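Local atomic coordinates of flagellin B1 (Methanocaldococcus jannaschii DSM 2661, PDB entry 5YA6), a protein that probably serves as a structural subunit of the archaellum, the archaeal flagellum, and carries a bound calcium ion in its beta-rich globular domain. Residues I16-H21 / A150-T155; N49-L54 / S60-Y65. All blocks are in the same frame, centred on the assembly; numbering follows the deposited sequence. Where two conformers were deposited one is given.

Contact 1. Residues I16-H21 / A150-T155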
ATOM      1  N   ILE B  16      -7.562  -5.865  11.002  1.00 14.02           N
ATOM      2  CA  ILE B  16      -7.365  -5.747  12.440  1.00 16.05           C
ATOM      3  C   ILE B  16      -6.088  -6.385  12.939  1.00 17.13           C
ATOM      4  O   ILE B  16      -5.990  -6.726  14.104  1.00 22.37           O
ATOM      5  CB  ILE B  16      -8.609  -6.288  13.194  1.00 17.71           C
ATOM      6  CG1 ILE B  16      -8.970  -7.738  12.807  1.00 18.93           C
ATOM      7  CG2 ILE B  16      -9.782  -5.382  12.932  1.00 17.69           C
ATOM      8  CD1 ILE B  16      -9.854  -8.474  13.802  1.00 19.23           C
ATOM      9  N   GLY B  17      -5.088  -6.476  12.084  1.00 14.87           N
ATOM     10  CA  GLY B  17      -3.803  -6.942  12.469  1.00 14.97           C
ATOM     11  C   GLY B  17      -3.119  -7.734  11.409  1.00 13.00           C
ATOM     12  O   GLY B  17      -3.764  -8.309  10.548  1.00 13.50           O
ATOM     13  N   VAL B  18      -1.795  -7.722  11.446  1.00 10.99           N
ATOM     14  CA  VAL B  18      -0.969  -8.605  10.645  1.00 10.77           C
ATOM     15  C   VAL B  18       0.119  -9.208  11.511  1.00 11.92           C
ATOM     16  O   VAL B  18       0.809  -8.476  12.230  1.00 13.82           O
ATOM     17  CB  VAL B  18      -0.322  -7.901   9.413  1.00 10.28           C
ATOM     18  CG1 VAL B  18       0.417  -8.932   8.573  1.00 10.79           C
ATOM     19  CG2 VAL B  18      -1.418  -7.193   8.600  1.00 11.89           C
ATOM     20  N   THR B  19       0.278 -10.530  11.433  1.00 11.94           N
ATOM     21  CA  THR B  19       1.400 -11.180  12.113  1.00 12.92           C
ATOM     22  C   THR B  19       2.242 -11.854  11.051  1.00 12.17           C
ATOM     23  O   THR B  19       1.769 -12.117   9.934  1.00 12.83           O
ATOM     24  CB  THR B  19       0.980 -12.189  13.138  1.00 13.59           C
ATOM     25  OG1 THR B  19       0.351 -13.233  12.444  1.00 17.80           O
ATOM     26  CG2 THR B  19       0.035 -11.623  14.162  1.00 13.22           C
ATOM     27  N   GLY B  20       3.513 -12.018  11.355  1.00 11.80           N
ATOM     28  CA  GLY B  20       4.446 -12.719  10.464  1.00 11.72           C
ATOM     29  C   GLY B  20       5.133 -13.827  11.202  1.00 13.29           C
ATOM     30  O   GLY B  20       5.363 -13.773  12.413  1.00 13.48           O
ATOM     31  N   HIS B  21       5.524 -14.834  10.431  1.00 14.11           N
ATOM     32  CA  HIS B  21       6.328 -15.920  10.924  1.00 13.93           C
ATOM     33  C   HIS B  21       7.758 -15.710  10.504  1.00 13.57           C
ATOM     34  O   HIS B  21       8.007 -15.548   9.295  1.00 12.26           O
ATOM     35  CB  HIS B  21       5.868 -17.251  10.287  1.00 15.22           C
ATOM     36  CG  HIS B  21       6.639 -18.429  10.775  1.00 14.64           C
ATOM     37  ND1 HIS B  21       7.749 -18.897  10.128  1.00 16.34           N
ATOM     38  CD2 HIS B  21       6.572 -19.110  11.950  1.00 17.93           C
ATOM     39  CE1 HIS B  21       8.288 -19.876  10.832  1.00 18.97           C
ATOM     40  NE2 HIS B  21       7.569 -20.049  11.919  1.00 17.73           N
ATOM     41  N   ALA B 150      -9.940  -3.539   2.979  1.00 11.29           N
ATOM     42  CA  ALA B 150      -9.013  -3.542   4.100  1.00 12.00           C
ATOM     43  C   ALA B 150      -7.670  -3.025   3.634  1.00 11.84           C
ATOM     44  O   ALA B 150      -7.296  -3.306   2.501  1.00 10.12           O
ATOM     45  CB  ALA B 150      -8.927  -4.959   4.679  1.00 13.67           C
ATOM     46  N   VAL B 151      -6.906  -2.371   4.487  1.00 10.58           N
ATOM     47  CA  VAL B 151      -5.660  -1.736   4.136  1.00 11.42           C
ATOM     48  C   VAL B 151      -4.537  -2.348   4.984  1.00 10.99           C
ATOM     49  O   VAL B 151      -4.653  -2.477   6.241  1.00 11.68           O
ATOM     50  CB  VAL B 151      -5.693  -0.215   4.461  1.00 12.82           C
ATOM     51  CG1 VAL B 151      -4.312   0.392   4.250  1.00 14.33           C
ATOM     52  CG2 VAL B 151      -6.740   0.406   3.550  1.00 13.31           C
ATOM     53  N   ILE B 152      -3.488  -2.773   4.312  1.00 10.34           N
ATOM     54  CA  ILE B 152      -2.287  -3.304   4.887  1.00 10.60           C
ATOM     55  C   ILE B 152      -1.132  -2.335   4.744  1.00 10.62           C
ATOM     56  O   ILE B 152      -0.845  -1.877   3.630  1.00 10.34           O
ATOM     57  CB  ILE B 152      -1.901  -4.620   4.223  1.00 11.79           C
ATOM     58  CG1 ILE B 152      -3.029  -5.709   4.446  1.00 12.68           C
ATOM     59  CG2 ILE B 152      -0.558  -5.134   4.740  1.00 12.88           C
ATOM     60  CD1 ILE B 152      -4.132  -5.718   3.382  1.00 15.24           C
ATOM     61  N   GLN B 153      -0.634  -1.898   5.833  1.00 10.90           N
ATOM     62  CA  GLN B 153       0.690  -1.156   5.826  0.50 11.26           C
ATOM     63  C   GLN B 153       1.605  -1.467   7.067  1.00 11.68           C
ATOM     64  O   GLN B 153       1.227  -1.290   8.231  1.00 13.02           O
ATOM     65  CB  GLN B 153       0.379   0.334   5.952  0.50 10.76           C
ATOM     66  CG  GLN B 153       1.669   1.162   5.875  0.50 10.73           C
ATOM     67  CD  GLN B 153       2.634   0.777   4.751  0.50 10.34           C
ATOM     68  OE1 GLN B 153       3.859   0.517   4.944  0.50 12.38           O
ATOM     69  NE2 GLN B 153       2.066   0.731   3.562  0.50  8.22           N
ATOM     70  N   PHE B 154       2.781  -1.940   6.776  1.00 11.57           N
ATOM     71  CA  PHE B 154       3.715  -2.182   7.865  1.00 11.44           C
ATOM     72  C   PHE B 154       5.125  -2.108   7.390  1.00 11.59           C
ATOM     73  O   PHE B 154       5.398  -2.260   6.194  1.00 10.75           O
ATOM     74  CB  PHE B 154       3.442  -3.510   8.565  1.00 12.76           C
ATOM     75  CG  PHE B 154       3.561  -4.706   7.705  1.00 11.72           C
ATOM     76  CD1 PHE B 154       4.795  -5.353   7.535  1.00 11.76           C
ATOM     77  CD2 PHE B 154       2.415  -5.319   7.167  1.00 12.32           C
ATOM     78  CE1 PHE B 154       4.890  -6.511   6.771  1.00 11.57           C
ATOM     79  CE2 PHE B 154       2.498  -6.447   6.404  1.00 11.54           C
ATOM     80  CZ  PHE B 154       3.722  -7.055   6.163  1.00 11.81           C
ATOM     81  N   THR B 155       6.014  -1.838   8.321  1.00 13.23           N
ATOM     82  CA  THR B 155       7.434  -1.928   8.091  1.00 12.89           C
ATOM     83  C   THR B 155       7.896  -3.032   9.007  1.00 13.13           C
ATOM     84  O   THR B 155       7.665  -2.948  10.208  1.00 13.29           O
ATOM     85  CB  THR B 155       8.153  -0.617   8.504  1.00 13.96           C
ATOM     86  OG1 THR B 155       7.462   0.495   7.955  1.00 14.52           O
ATOM     87  CG2 THR B 155       9.619  -0.654   8.063  1.00 14.67           C
TER

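Contact 2. Residues N49-L54 / S60-Y65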
ATOM      1  N   ASN B  49     -14.297 -13.756  -4.753  1.00 17.05           N
ATOM      2  CA  ASN B  49     -13.563 -13.053  -5.849  1.00 19.35           C
ATOM      3  C   ASN B  49     -12.651 -11.945  -5.362  1.00 19.41           C
ATOM      4  O   ASN B  49     -12.179 -11.131  -6.143  1.00 19.00           O
ATOM      5  CB  ASN B  49     -14.599 -12.465  -6.818  1.00 24.61           C
ATOM      6  CG  ASN B  49     -15.349 -13.543  -7.478  1.00 31.21           C
ATOM      7  OD1 ASN B  49     -16.505 -13.812  -7.139  1.00 40.77           O
ATOM      8  ND2 ASN B  49     -14.653 -14.288  -8.319  1.00 34.34           N
ATOM      9  N   ALA B  50     -12.401 -11.929  -4.064  1.00 17.51           N
ATOM     10  CA  ALA B  50     -11.651 -10.844  -3.447  1.00 15.57           C
ATOM     11  C   ALA B  50     -10.199 -10.970  -3.817  1.00 15.65           C
ATOM     12  O   ALA B  50      -9.640 -12.090  -3.891  1.00 15.25           O
ATOM     13  CB  ALA B  50     -11.844 -10.853  -1.925  1.00 14.70           C
ATOM     14  N   LYS B  51      -9.528  -9.839  -4.075  1.00 14.13           N
ATOM     15  CA  LYS B  51      -8.179  -9.843  -4.502  1.00 15.77           C
ATOM     16  C   LYS B  51      -7.361  -9.153  -3.420  1.00 13.10           C
ATOM     17  O   LYS B  51      -7.809  -8.173  -2.847  1.00 14.13           O
ATOM     18  CB  LYS B  51      -8.026  -9.125  -5.820  1.00 19.18           C
ATOM     19  CG  LYS B  51      -8.656  -9.921  -6.991  1.00 24.20           C
ATOM     20  CD  LYS B  51      -8.986  -9.096  -8.215  1.00 29.91           C
ATOM     21  CE  LYS B  51      -9.528  -9.975  -9.354  1.00 35.05           C
ATOM     22  NZ  LYS B  51     -10.666 -10.916  -8.985  1.00 36.61           N
ATOM     23  N   LEU B  52      -6.229  -9.739  -3.136  1.00 12.02           N
ATOM     24  CA  LEU B  52      -5.253  -9.218  -2.242  1.00 11.46           C
ATOM     25  C   LEU B  52      -4.106  -8.639  -3.081  1.00 11.80           C
ATOM     26  O   LEU B  52      -3.366  -9.365  -3.756  1.00 11.80           O
ATOM     27  CB  LEU B  52      -4.770 -10.301  -1.301  1.00 13.17           C
ATOM     28  CG  LEU B  52      -3.695  -9.871  -0.287  1.00 13.44           C
ATOM     29  CD1 LEU B  52      -4.249  -8.751   0.617  1.00 14.38           C
ATOM     30  CD2 LEU B  52      -3.234 -11.047   0.534  1.00 15.22           C
ATOM     31  N   PHE B  53      -3.873  -7.334  -2.914  1.00 12.92           N
ATOM     32  CA  PHE B  53      -2.790  -6.599  -3.610  1.00 14.25           C
ATOM     33  C   PHE B  53      -1.697  -6.327  -2.632  1.00 14.82           C
ATOM     34  O   PHE B  53      -1.993  -5.832  -1.557  1.00 14.00           O
ATOM     35  CB  PHE B  53      -3.378  -5.274  -4.182  1.00 15.13           C
ATOM     36  CG  PHE B  53      -4.486  -5.460  -5.206  1.00 15.49           C
ATOM     37  CD1 PHE B  53      -4.214  -5.555  -6.577  1.00 18.45           C
ATOM     38  CD2 PHE B  53      -5.781  -5.491  -4.824  1.00 16.84           C
ATOM     39  CE1 PHE B  53      -5.243  -5.773  -7.498  1.00 17.93           C
ATOM     40  CE2 PHE B  53      -6.820  -5.680  -5.740  1.00 20.29           C
ATOM     41  CZ  PHE B  53      -6.547  -5.801  -7.092  1.00 19.17           C
ATOM     42  N   LEU B  54      -0.476  -6.707  -2.927  1.00 14.10           N
ATOM     43  CA  LEU B  54       0.648  -6.446  -2.064  1.00 16.60           C
ATOM     44  C   LEU B  54       1.837  -5.878  -2.839  1.00 18.72           C
ATOM     45  O   LEU B  54       2.373  -6.565  -3.694  1.00 20.70           O
ATOM     46  CB  LEU B  54       1.122  -7.729  -1.440  1.00 18.36           C
ATOM     47  CG  LEU B  54       0.150  -8.420  -0.468  1.00 18.65           C
ATOM     48  CD1 LEU B  54       0.690  -9.803  -0.081  1.00 19.35           C
ATOM     49  CD2 LEU B  54      -0.034  -7.583   0.776  1.00 19.41           C
ATOM     50  N   SER B  60       4.459  -5.391  -7.644  1.00 17.00           N
ATOM     51  CA  SER B  60       3.110  -5.433  -7.179  1.00 20.03           C
ATOM     52  C   SER B  60       2.634  -6.881  -7.460  1.00 20.16           C
ATOM     53  O   SER B  60       3.106  -7.548  -8.439  1.00 22.83           O
ATOM     54  CB  SER B  60       2.255  -4.415  -7.946  1.00 23.23           C
ATOM     55  OG  SER B  60       0.956  -4.308  -7.378  1.00 29.61           O
ATOM     56  N   HIS B  61       1.946  -7.461  -6.487  1.00 15.38           N
ATOM     57  CA  HIS B  61       1.432  -8.835  -6.601  1.00 17.50           C
ATOM     58  C   HIS B  61      -0.026  -8.826  -6.378  1.00 17.79           C
ATOM     59  O   HIS B  61      -0.498  -8.091  -5.486  1.00 18.20           O
ATOM     60  CB  HIS B  61       2.089  -9.732  -5.573  1.00 15.97           C
ATOM     61  CG  HIS B  61       3.553  -9.794  -5.709  1.00 16.05           C
ATOM     62  ND1 HIS B  61       4.182 -10.754  -6.459  1.00 18.55           N
ATOM     63  CD2 HIS B  61       4.523  -8.993  -5.225  1.00 16.29           C
ATOM     64  CE1 HIS B  61       5.485 -10.552  -6.406  1.00 17.54           C
ATOM     65  NE2 HIS B  61       5.713  -9.481  -5.671  1.00 18.51           N
ATOM     66  N   VAL B  62      -0.791  -9.670  -7.110  1.00 17.43           N
ATOM     67  CA  VAL B  62      -2.211  -9.831  -6.925  1.00 17.89           C
ATOM     68  C   VAL B  62      -2.443 -11.309  -6.601  1.00 17.11           C
ATOM     69  O   VAL B  62      -1.959 -12.200  -7.322  1.00 18.41           O
ATOM     70  CB  VAL B  62      -3.052  -9.474  -8.179  1.00 21.18           C
ATOM     71  CG1 VAL B  62      -4.528  -9.436  -7.872  1.00 21.85           C
ATOM     72  CG2 VAL B  62      -2.604  -8.114  -8.717  1.00 24.18           C
ATOM     73  N   LEU B  63      -3.060 -11.562  -5.458  1.00 15.54           N
ATOM     74  CA  LEU B  63      -3.347 -12.920  -4.999  1.00 15.68           C
ATOM     75  C   LEU B  63      -4.813 -13.163  -4.951  1.00 14.27           C
ATOM     76  O   LEU B  63      -5.636 -12.340  -4.494  1.00 13.11           O
ATOM     77  CB  LEU B  63      -2.783 -13.175  -3.592  1.00 16.34           C
ATOM     78  CG  LEU B  63      -1.305 -13.191  -3.325  1.00 20.51           C
ATOM     79  CD1 LEU B  63      -0.696 -11.842  -3.395  1.00 23.84           C
ATOM     80  CD2 LEU B  63      -1.016 -13.729  -1.932  1.00 22.15           C
ATOM     81  N   ASN B  64      -5.186 -14.378  -5.363  1.00 15.55           N
ATOM     82  CA  ASN B  64      -6.573 -14.784  -5.423  1.00 16.90           C
ATOM     83  C   ASN B  64      -6.963 -15.838  -4.393  1.00 15.49           C
ATOM     84  O   ASN B  64      -6.062 -16.464  -3.785  1.00 13.98           O
ATOM     85  CB  ASN B  64      -6.881 -15.318  -6.838  1.00 20.86           C
ATOM     86  CG  ASN B  64      -6.685 -14.226  -7.883  1.00 23.56           C
ATOM     87  OD1 ASN B  64      -7.474 -13.289  -7.962  1.00 28.96           O
ATOM     88  ND2 ASN B  64      -5.619 -14.327  -8.646  1.00 27.33           N
ATOM     89  N   TYR B  65      -8.257 -16.014  -4.181  1.00 15.99           N
ATOM     90  CA  TYR B  65      -8.795 -16.892  -3.152  1.00 16.05           C
ATOM     91  C   TYR B  65      -8.529 -18.362  -3.541  1.00 16.86           C
ATOM     92  O   TYR B  65      -9.061 -18.826  -4.539  1.00 20.47           O
ATOM     93  CB  TYR B  65     -10.275 -16.589  -3.021  1.00 15.74           C
ATOM     94  CG  TYR B  65     -11.128 -17.318  -2.013  1.00 15.19           C
ATOM     95  CD1 TYR B  65     -11.501 -18.664  -2.196  1.00 13.73           C
ATOM     96  CD2 TYR B  65     -11.632 -16.669  -0.918  1.00 14.83           C
ATOM     97  CE1 TYR B  65     -12.300 -19.290  -1.292  1.00 13.63           C
ATOM     98  CE2 TYR B  65     -12.504 -17.274  -0.032  1.00 14.56           C
ATOM     99  CZ  TYR B  65     -12.847 -18.622  -0.209  1.00 14.04           C
ATOM    100  OH  TYR B  65     -13.723 -19.168   0.669  1.00 15.89           O
TER
HETATM  101  O   HOH W   1     -10.256 -14.295  -5.510  1.00 28.27           O

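Contact 1. Residues I16-H21 / A150-T155
V18 of strand 13-23 meets F154 and I152 of strand 150-155 where the two ends of the mixed sheet come together, strands 150-155 and 164-168 being its outermost members, an arrangement consistent with a closed beta-sandwich or barrel. The two segments are not neighbours in the sheet; they approach through side chains, with the CA atoms of V18 and I152 still 7.9 Å apart. The two methyls of V18 divide the work. CG1, anti to the backbone N (chi1 -175°), reaches the aromatic ring of F154 obliquely, while CG2 lies on the I152 side, 4.5 Å from I152 CG2, a looser touch. The V18 and F154 side chains cross at about a right angle. Strand 164-168 fills the join: V18 is hydrogen-bonded through its backbone to L167 and Q168, F154 packs on both of these residues, and the Q168 side chain bonds the backbone N of Q153 and O of V151. Through this side chain, strand 164-168, the partner of 13-23, is hydrogen-bonded to strand 150-155. Across the two segments themselves the contact is wholly apolar, and its closest approach is V18 CG1 to F154 CE2 at 3.9 Å.

Contact 2. Residues N49-L54 / S60-Y65
Four backbone hydrogen bonds join L52 to L63 and L54 to H61, the hydrogen-bonded pairs of the antiparallel beta hairpin formed by strands 51-56 and 59-69. L52 N donates to L63 O almost perfectly straight (3.0 Å, 179°), and L63 N returns a bond of 2.8 Å to L52 O. At the L54-H61 pair the bond from H61 N to L54 O is more bent, at 146°, with its donor above the carbonyl plane; the same oxygen lies at the edge of the H61 ring, 3.6 Å from CD2. At the other end, past the L52-L63 pair, a water donates to A50 O and accepts from Y65 N; A50 O is also hydrogen-bonded with Y95 OH. F53 and V62 run side by side on one face, where V62 CG2 meets F53 CD1 at 3.7 Å. K51 lies alongside N64 there, its chain bent at the end (chi4 51°) so that NZ bonds N49 O at 3.2 Å. An alanine here would probably leave N49 O without this donor and the N64 amide, no longer flanked by the lysine chain, freer to turn. On the other face L54 CD1 touches L63 CD1 at 4.1 Å, and L52 and L63 both pack on Y95 and V122. The hairpin therefore joins backbone bonding to two unlike faces, one carrying L52, L54 and L63 on the core, with H61 beside them against F128, and one mixing apolar and polar groups.

The touching residues of contact 1 are all buried and contact 2 is only partly so, although both belong to the same mixed sheet. In contact 1 strands from separate parts of that sheet meet through a few apolar side chains, burying 104 Å²; in contact 2 adjacent strands share a backbone register and bury 489 Å². Along the chain the hairpin is nested inside the long loop closed by 16-21 and 150-155. The centres of the two contacts lie about 15 Å apart, yet the interiors join where I152 CD1 packs 4.1 Å from L52 CD1. Both also reach the second subunit: V151 and Q153 pack on it in contact 1, while in contact 2 S60 OG is hydrogen-bonded to S60 OG of that subunit and F53 packs on its G58.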